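Local coordinates for protein cytochrome c552 (Thermochromatium tepidum, PDB 5ZE8) that carries five c-type hemes and probably transfers electrons at low potential in a thermophilic purple sulfur photosynthetic bacterium, at residues 132-138 with 150-156. Numbering follows the deposited sequence.
Sequences TLKTYNG and IKAYDLS
K134 and T135 both donate their backbone N-H to D154 O, the signature of a classic beta bulge, which shifts the antiparallel register by one residue. The one oxygen accepts both bonds, K134 N–D154 O at 2.9 Å and T135 N–D154 O at 3.2 Å. Beyond the bulge D154 N returns a bond to T135 O, and N137 N reaches A152 O.

Apolar contact gathers round the Y153 ring. L133 CD2 sits over one face, a CH-pi contact 4.1 Å from the ring centroid, and also touches L155 CD2. Y136, its CG anti to the backbone N (chi1 -177°), brings CD1 over the opposite face, 3.6 Å from Y153 CE1, with the ring planes 42° apart. At the far end of the ring Y153 OH is hydrogen-bonded to D223 O and G227 N. Replacing Y153 by alanine would probably open a gap between L133 and Y136 and leave D223 O and G227 N without that partner.

On the side bearing T135 and D154 the contact is polar: N137 ND2 meets D154 OD1 from above the carboxylate plane at 3.0 Å, while waters link D154 OD2 to T135 OG1 and N137 OD1.

The two-stranded hairpin follows helix 127-131; helix 216-220 touches L133, Y136 and Y153 through Q218, helix 105-109 packs on I150 and L155, and L133 lines a heme c pocket.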
loop_
_atom_site.group_PDB
_atom_site.type_symbol
_atom_site.label_atom_id
_atom_site.label_comp_id
_atom_site.label_asym_id
_atom_site.label_seq_id
_atom_site.Cartn_x
_atom_site.Cartn_y
_atom_site.Cartn_z
ATOM N N THR A 132 -13.739 8.939 11.006
ATOM C CA THR A 132 -14.998 8.459 11.682
ATOM C C THR A 132 -14.855 6.995 12.161
ATOM O O THR A 132 -15.831 6.424 12.640
ATOM C CB THR A 132 -16.279 8.742 10.866
ATOM O OG1 THR A 132 -16.206 8.184 9.589
ATOM C CG2 THR A 132 -16.536 10.253 10.788
ATOM N N LEU A 133 -13.706 6.355 11.931
ATOM C CA LEU A 133 -13.465 4.982 12.450
ATOM C C LEU A 133 -13.324 5.125 13.945
ATOM O O LEU A 133 -12.520 5.897 14.418
ATOM C CB LEU A 133 -12.176 4.452 11.881
ATOM C CG LEU A 133 -12.118 4.290 10.362
ATOM C CD1 LEU A 133 -10.711 3.840 9.999
ATOM C CD2 LEU A 133 -13.220 3.430 9.777
ATOM N N LYS A 134 -14.144 4.395 14.721
ATOM C CA LYS A 134 -14.154 4.546 16.176
ATOM C C LYS A 134 -13.499 3.401 16.951
ATOM O O LYS A 134 -12.603 3.646 17.745
ATOM C CB LYS A 134 -15.529 4.831 16.699
ATOM C CG LYS A 134 -15.528 5.147 18.171
ATOM C CD LYS A 134 -16.927 5.467 18.624
ATOM C CE LYS A 134 -16.931 5.771 20.092
ATOM N NZ LYS A 134 -18.361 5.977 20.452
ATOM N N THR A 135 -13.902 2.176 16.652
ATOM C CA THR A 135 -13.384 1.021 17.433
ATOM C C THR A 135 -13.096 -0.104 16.464
ATOM O O THR A 135 -13.991 -0.535 15.742
ATOM C CB THR A 135 -14.422 0.570 18.441
ATOM O OG1 THR A 135 -14.845 1.681 19.267
ATOM C CG2 THR A 135 -13.919 -0.571 19.291
ATOM N N TYR A 136 -11.879 -0.564 16.473
ATOM C CA TYR A 136 -11.489 -1.666 15.621
ATOM C C TYR A 136 -11.851 -3.025 16.224
ATOM O O TYR A 136 -11.395 -3.364 17.312
ATOM C CB TYR A 136 -10.034 -1.640 15.359
ATOM C CG TYR A 136 -9.491 -2.720 14.411
ATOM C CD1 TYR A 136 -10.067 -2.970 13.224
ATOM C CD2 TYR A 136 -8.411 -3.517 14.780
ATOM C CE1 TYR A 136 -9.583 -3.938 12.370
ATOM C CE2 TYR A 136 -7.918 -4.504 13.930
ATOM C CZ TYR A 136 -8.529 -4.707 12.701
ATOM O OH TYR A 136 -8.054 -5.736 11.898
ATOM N N ASN A 137 -12.697 -3.750 15.513
ATOM C CA ASN A 137 -13.252 -5.090 15.965
ATOM C C ASN A 137 -12.464 -6.293 15.471
ATOM O O ASN A 137 -12.776 -7.402 15.880
ATOM C CB ASN A 137 -14.702 -5.210 15.621
ATOM C CG ASN A 137 -15.513 -4.150 16.322
ATOM O OD1 ASN A 137 -15.314 -3.919 17.518
ATOM N ND2 ASN A 137 -16.378 -3.485 15.593
ATOM N N GLY A 138 -11.509 -6.091 14.588
ATOM C CA GLY A 138 -10.800 -7.110 13.887
ATOM C C GLY A 138 -11.500 -7.525 12.632
ATOM O O GLY A 138 -12.708 -7.324 12.432
ATOM N N ILE A 150 -14.331 -0.737 6.266
ATOM C CA ILE A 150 -15.176 -0.118 7.239
ATOM C C ILE A 150 -16.026 -1.136 8.044
ATOM O O ILE A 150 -16.427 -0.830 9.160
ATOM C CB ILE A 150 -16.206 0.910 6.643
ATOM C CG1 ILE A 150 -17.084 0.302 5.514
ATOM C CG2 ILE A 150 -15.484 2.143 6.194
ATOM C CD1 ILE A 150 -18.376 1.115 5.190
ATOM N N LYS A 151 -16.193 -2.366 7.520
ATOM C CA LYS A 151 -16.972 -3.359 8.217
ATOM C C LYS A 151 -16.237 -3.980 9.412
ATOM O O LYS A 151 -16.882 -4.581 10.299
ATOM C CB LYS A 151 -17.400 -4.438 7.263
ATOM C CG LYS A 151 -18.259 -3.975 6.096
ATOM C CD LYS A 151 -19.490 -3.191 6.538
ATOM C CE LYS A 151 -20.272 -2.739 5.305
ATOM N NZ LYS A 151 -21.594 -2.196 5.785
ATOM N N ALA A 152 -14.919 -3.730 9.533
ATOM C CA ALA A 152 -14.115 -4.161 10.654
ATOM C C ALA A 152 -14.181 -3.198 11.834
ATOM O O ALA A 152 -13.530 -3.453 12.860
ATOM C CB ALA A 152 -12.674 -4.402 10.258
ATOM N N TYR A 153 -14.945 -2.107 11.719
ATOM C CA TYR A 153 -15.016 -1.108 12.738
ATOM C C TYR A 153 -16.436 -0.767 13.192
ATOM O O TYR A 153 -17.365 -0.807 12.400
ATOM C CB TYR A 153 -14.465 0.258 12.163
ATOM C CG TYR A 153 -12.988 0.166 11.810
ATOM C CD1 TYR A 153 -12.013 0.506 12.738
ATOM C CD2 TYR A 153 -12.566 -0.174 10.563
ATOM C CE1 TYR A 153 -10.647 0.471 12.438
ATOM C CE2 TYR A 153 -11.221 -0.263 10.241
ATOM C CZ TYR A 153 -10.281 0.030 11.185
ATOM O OH TYR A 153 -8.916 -0.048 10.872
ATOM N N ASP A 154 -16.568 -0.271 14.420
ATOM C CA ASP A 154 -17.711 0.527 14.797
ATOM C C ASP A 154 -17.377 1.928 14.288
ATOM O O ASP A 154 -16.242 2.426 14.504
ATOM C CB ASP A 154 -17.884 0.644 16.302
ATOM C CG ASP A 154 -18.187 -0.672 16.997
ATOM O OD1 ASP A 154 -18.650 -1.620 16.340
ATOM O OD2 ASP A 154 -18.019 -0.671 18.258
ATOM N N LEU A 155 -18.377 2.530 13.657
ATOM C CA LEU A 155 -18.207 3.880 13.101
ATOM C C LEU A 155 -18.850 4.922 14.002
ATOM O O LEU A 155 -19.818 4.586 14.710
ATOM C CB LEU A 155 -18.806 3.927 11.704
ATOM C CG LEU A 155 -18.299 2.838 10.772
ATOM C CD1 LEU A 155 -19.059 2.896 9.465
ATOM C CD2 LEU A 155 -16.788 2.849 10.506
ATOM N N SER A 156 -18.424 6.185 13.905
ATOM C CA SER A 156 -18.953 7.245 14.755
ATOM C C SER A 156 -19.615 8.284 13.830
ATOM O O SER A 156 -19.232 8.406 12.622
ATOM C CB SER A 156 -17.836 7.914 15.516
ATOM O OG SER A 156 -18.402 8.906 16.393
HETATM O O HOH W 1 -19.171 8.143 18.851
HETATM O O HOH W 2 -17.606 1.485 19.679
HETATM O O HOH W 3 -17.203 -4.666 13.065
HETATM O O HOH W 4 -16.995 -2.886 19.308
#